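Cystathionine beta-lyases/cystathionine gamma-synthases (Corynebacterium glutamicum, PDB 5X5H) probably catalyses the pyridoxal-phosphate-dependent joining of O-succinyl-L-homoserine and L-cysteine to L,L-cystathionine, with release of succinate, in methionine biosynthesis. Local coordinates at residues D273-V278 / D378-L383. Numbering follows the deposited sequence.
Sequences DSRPEV and DVEQAL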
ATOM      1  N   ASP A 273      -1.793  16.457  39.000  1.00 14.78           N
ATOM      2  CA  ASP A 273      -2.279  17.579  39.851  1.00 15.99           C
ATOM      3  C   ASP A 273      -2.008  17.285  41.319  1.00 16.99           C
ATOM      4  O   ASP A 273      -2.064  18.251  42.111  1.00 18.28           O
ATOM      5  CB  ASP A 273      -3.725  17.921  39.627  1.00 18.20           C
ATOM      6  CG  ASP A 273      -3.941  19.426  39.472  1.00 18.07           C
ATOM      7  OD1 ASP A 273      -2.976  20.207  39.302  1.00 22.17           O
ATOM      8  OD2 ASP A 273      -5.094  19.823  39.429  1.00 21.51           O
ATOM      9  N   SER A 274      -1.607  16.081  41.655  1.00 15.24           N
ATOM     10  CA  SER A 274      -1.312  15.743  43.085  1.00 16.64           C
ATOM     11  C   SER A 274       0.150  15.802  43.353  1.00 18.13           C
ATOM     12  O   SER A 274       0.596  15.528  44.526  1.00 21.01           O
ATOM     13  CB  SER A 274      -1.829  14.330  43.348  1.00 18.35           C
ATOM     14  OG  SER A 274      -0.931  13.329  42.760  1.00 21.62           O
ATOM     15  N   ARG A 275       1.007  16.116  42.400  1.00 16.52           N
ATOM     16  CA  ARG A 275       2.450  15.972  42.567  1.00 18.48           C
ATOM     17  C   ARG A 275       3.138  17.324  42.713  1.00 17.27           C
ATOM     18  O   ARG A 275       2.919  18.239  41.947  1.00 18.14           O
ATOM     19  CB  ARG A 275       2.999  15.219  41.350  1.00 17.87           C
ATOM     20  CG  ARG A 275       2.557  13.753  41.334  1.00 19.98           C
ATOM     21  CD  ARG A 275       3.182  12.913  42.392  1.00 22.15           C
ATOM     22  NE  ARG A 275       4.613  12.829  42.255  1.00 20.83           N
ATOM     23  CZ  ARG A 275       5.386  11.751  42.443  1.00 21.47           C
ATOM     24  NH1 ARG A 275       4.897  10.569  42.745  1.00 22.81           N
ATOM     25  NH2 ARG A 275       6.670  11.910  42.347  1.00 26.09           N
ATOM     26  N   PRO A 276       4.092  17.479  43.713  1.00 20.97           N
ATOM     27  CA  PRO A 276       4.739  18.750  43.913  1.00 20.86           C
ATOM     28  C   PRO A 276       5.804  19.080  42.850  1.00 20.39           C
ATOM     29  O   PRO A 276       6.113  20.244  42.776  1.00 24.95           O
ATOM     30  CB  PRO A 276       5.450  18.534  45.254  1.00 22.92           C
ATOM     31  CG  PRO A 276       5.733  17.068  45.338  1.00 26.10           C
ATOM     32  CD  PRO A 276       4.544  16.403  44.610  1.00 22.52           C
ATOM     33  N   GLU A 277       6.212  18.106  41.992  1.00 19.87           N
ATOM     34  CA  GLU A 277       7.111  18.405  40.883  1.00 19.97           C
ATOM     35  C   GLU A 277       6.437  19.260  39.843  1.00 18.95           C
ATOM     36  O   GLU A 277       7.123  19.925  39.031  1.00 18.59           O
ATOM     37  CB  GLU A 277       7.596  17.182  40.224  1.00 21.81           C
ATOM     38  CG  GLU A 277       8.367  16.196  41.078  1.00 25.71           C
ATOM     39  CD  GLU A 277       7.522  15.190  41.854  1.00 27.30           C
ATOM     40  OE1 GLU A 277       6.274  15.248  41.859  1.00 23.52           O
ATOM     41  OE2 GLU A 277       8.096  14.193  42.376  1.00 31.45           O
ATOM     42  N   VAL A 278       5.110  19.280  39.851  1.00 19.45           N
ATOM     43  CA  VAL A 278       4.319  19.967  38.852  1.00 17.62           C
ATOM     44  C   VAL A 278       3.820  21.296  39.331  1.00 18.10           C
ATOM     45  O   VAL A 278       3.129  21.291  40.403  1.00 19.87           O
ATOM     46  CB  VAL A 278       3.112  19.030  38.461  1.00 17.64           C
ATOM     47  CG1 VAL A 278       2.106  19.756  37.617  1.00 19.68           C
ATOM     48  CG2 VAL A 278       3.688  17.790  37.826  1.00 20.75           C
ATOM     49  N   ASP A 378       4.461   4.748  34.379  1.00 14.95           N
ATOM     50  CA  ASP A 378       5.531   5.410  33.635  1.00 15.72           C
ATOM     51  C   ASP A 378       5.680   6.855  34.020  1.00 16.20           C
ATOM     52  O   ASP A 378       6.847   7.349  34.231  1.00 16.38           O
ATOM     53  CB  ASP A 378       5.294   5.300  32.111  1.00 15.48           C
ATOM     54  CG  ASP A 378       6.478   5.660  31.292  1.00 18.38           C
ATOM     55  OD1 ASP A 378       7.643   5.306  31.661  1.00 21.19           O
ATOM     56  OD2 ASP A 378       6.297   6.254  30.165  1.00 17.29           O
ATOM     57  N   VAL A 379       4.587   7.587  34.158  1.00 13.82           N
ATOM     58  CA  VAL A 379       4.621   8.966  34.636  1.00 14.56           C
ATOM     59  C   VAL A 379       5.200   9.022  36.042  1.00 18.00           C
ATOM     60  O   VAL A 379       6.024   9.915  36.285  1.00 17.90           O
ATOM     61  CB  VAL A 379       3.221   9.660  34.574  1.00 16.38           C
ATOM     62  CG1 VAL A 379       3.253  11.054  35.175  1.00 17.62           C
ATOM     63  CG2 VAL A 379       2.735   9.714  33.127  1.00 15.81           C
ATOM     64  N   GLU A 380       4.739   8.197  36.923  1.00 16.95           N
ATOM     65  CA  GLU A 380       5.247   8.176  38.347  1.00 16.89           C
ATOM     66  C   GLU A 380       6.722   7.921  38.373  1.00 17.05           C
ATOM     67  O   GLU A 380       7.472   8.768  39.041  1.00 17.60           O
ATOM     68  CB  GLU A 380       4.465   7.200  39.196  1.00 19.09           C
ATOM     69  CG  GLU A 380       4.893   7.151  40.656  1.00 21.73           C
ATOM     70  CD  GLU A 380       4.077   6.134  41.481  1.00 29.39           C
ATOM     71  OE1 GLU A 380       3.631   5.094  40.915  1.00 43.58           O
ATOM     72  OE2 GLU A 380       3.991   6.310  42.695  1.00 39.55           O
ATOM     73  N   GLN A 381       7.275   6.933  37.715  1.00 17.86           N
ATOM     74  CA  GLN A 381       8.706   6.670  37.719  1.00 17.25           C
ATOM     75  C   GLN A 381       9.501   7.800  37.101  1.00 21.59           C
ATOM     76  O   GLN A 381      10.591   8.203  37.595  1.00 23.08           O
ATOM     77  CB  GLN A 381       9.054   5.283  37.184  1.00 19.50           C
ATOM     78  CG  GLN A 381       8.861   5.165  35.641  1.00 17.67           C
ATOM     79  CD  GLN A 381       9.981   5.682  34.849  1.00 21.71           C
ATOM     80  OE1 GLN A 381      11.139   5.694  35.324  1.00 24.37           O
ATOM     81  NE2 GLN A 381       9.730   6.132  33.598  1.00 20.63           N
ATOM     82  N   ALA A 382       8.946   8.458  36.084  1.00 18.41           N
ATOM     83  CA  ALA A 382       9.654   9.547  35.464  1.00 17.98           C
ATOM     84  C   ALA A 382       9.718  10.741  36.390  1.00 17.52           C
ATOM     85  O   ALA A 382      10.793  11.393  36.507  1.00 19.53           O
ATOM     86  CB  ALA A 382       8.981   9.952  34.157  1.00 18.24           C
ATOM     87  N   LEU A 383       8.663  11.037  37.144  1.00 18.17           N
ATOM     88  CA  LEU A 383       8.586  12.127  38.097  1.00 19.63           C
ATOM     89  C   LEU A 383       9.635  11.772  39.181  1.00 24.73           C
ATOM     90  O   LEU A 383      10.283  12.682  39.656  1.00 25.16           O
ATOM     91  CB  LEU A 383       7.263  12.355  38.739  1.00 18.58           C
ATOM     92  CG  LEU A 383       6.179  12.901  37.787  1.00 20.42           C
ATOM     93  CD1 LEU A 383       4.866  12.873  38.541  1.00 20.45           C
ATOM     94  CD2 LEU A 383       6.487  14.259  37.238  1.00 19.75           C
TER
HETATM   95  O   HOH W   1       5.969   7.967  43.771  1.00 28.76           O
HETATM   96  O   HOH W   2      11.050  13.880  42.011  1.00 36.34           O
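OE2 of E277 is gripped from two directions where the turn meets L383. NH2 of R275 donates to it at 2.7 Å, and a bridging water donates both to this oxygen and to the backbone O of L383, the latter at 2.8 Å from the water. The other carboxylate oxygen, OE1, takes NE of R275 at 3.0 Å with a nearly straight N-H...O angle of 166°. R275 therefore holds E277 side-on, NE and NH2 each meeting one oxygen on its syn side, and this double grip fixes the rotation of the guanidinium. The arginine chain bends at chi2 and again at chi3, which lays its flat end over L383. CD1 of the leucine lies against one guanidinium face, 3.7 Å from NE, and also packs on the arginine CG; CB of L383 lies under NH2 on that same side. The remaining nitrogen, NH1, reaches E380 through a second water, which accepts from NH1 and donates to OE2 of E380. Directly, NH1 and OE2 of E380 stand 4.4 Å apart, too far for a salt bridge, and the guanidinium and carboxylate planes are almost perpendicular (84°). No direct hydrogen bond joins the two segments, so the leucine under the guanidinium and two water bridges join them. R275 to V278 form a type I beta turn, closed by V278 N to R275 O, which links helix 254-273 to strand 278-282, outermost within this chain in its sheet. NH2 of R275 also bonds OD1 of N384, near the end of helix 372-384. Beneath the salt-bridged pair, L383 packs on F271, F320 and F310; the turn thus lies over this leucine where helices 254-273, 313-323 and 372-384 meet the sheet, away from the cofactor site.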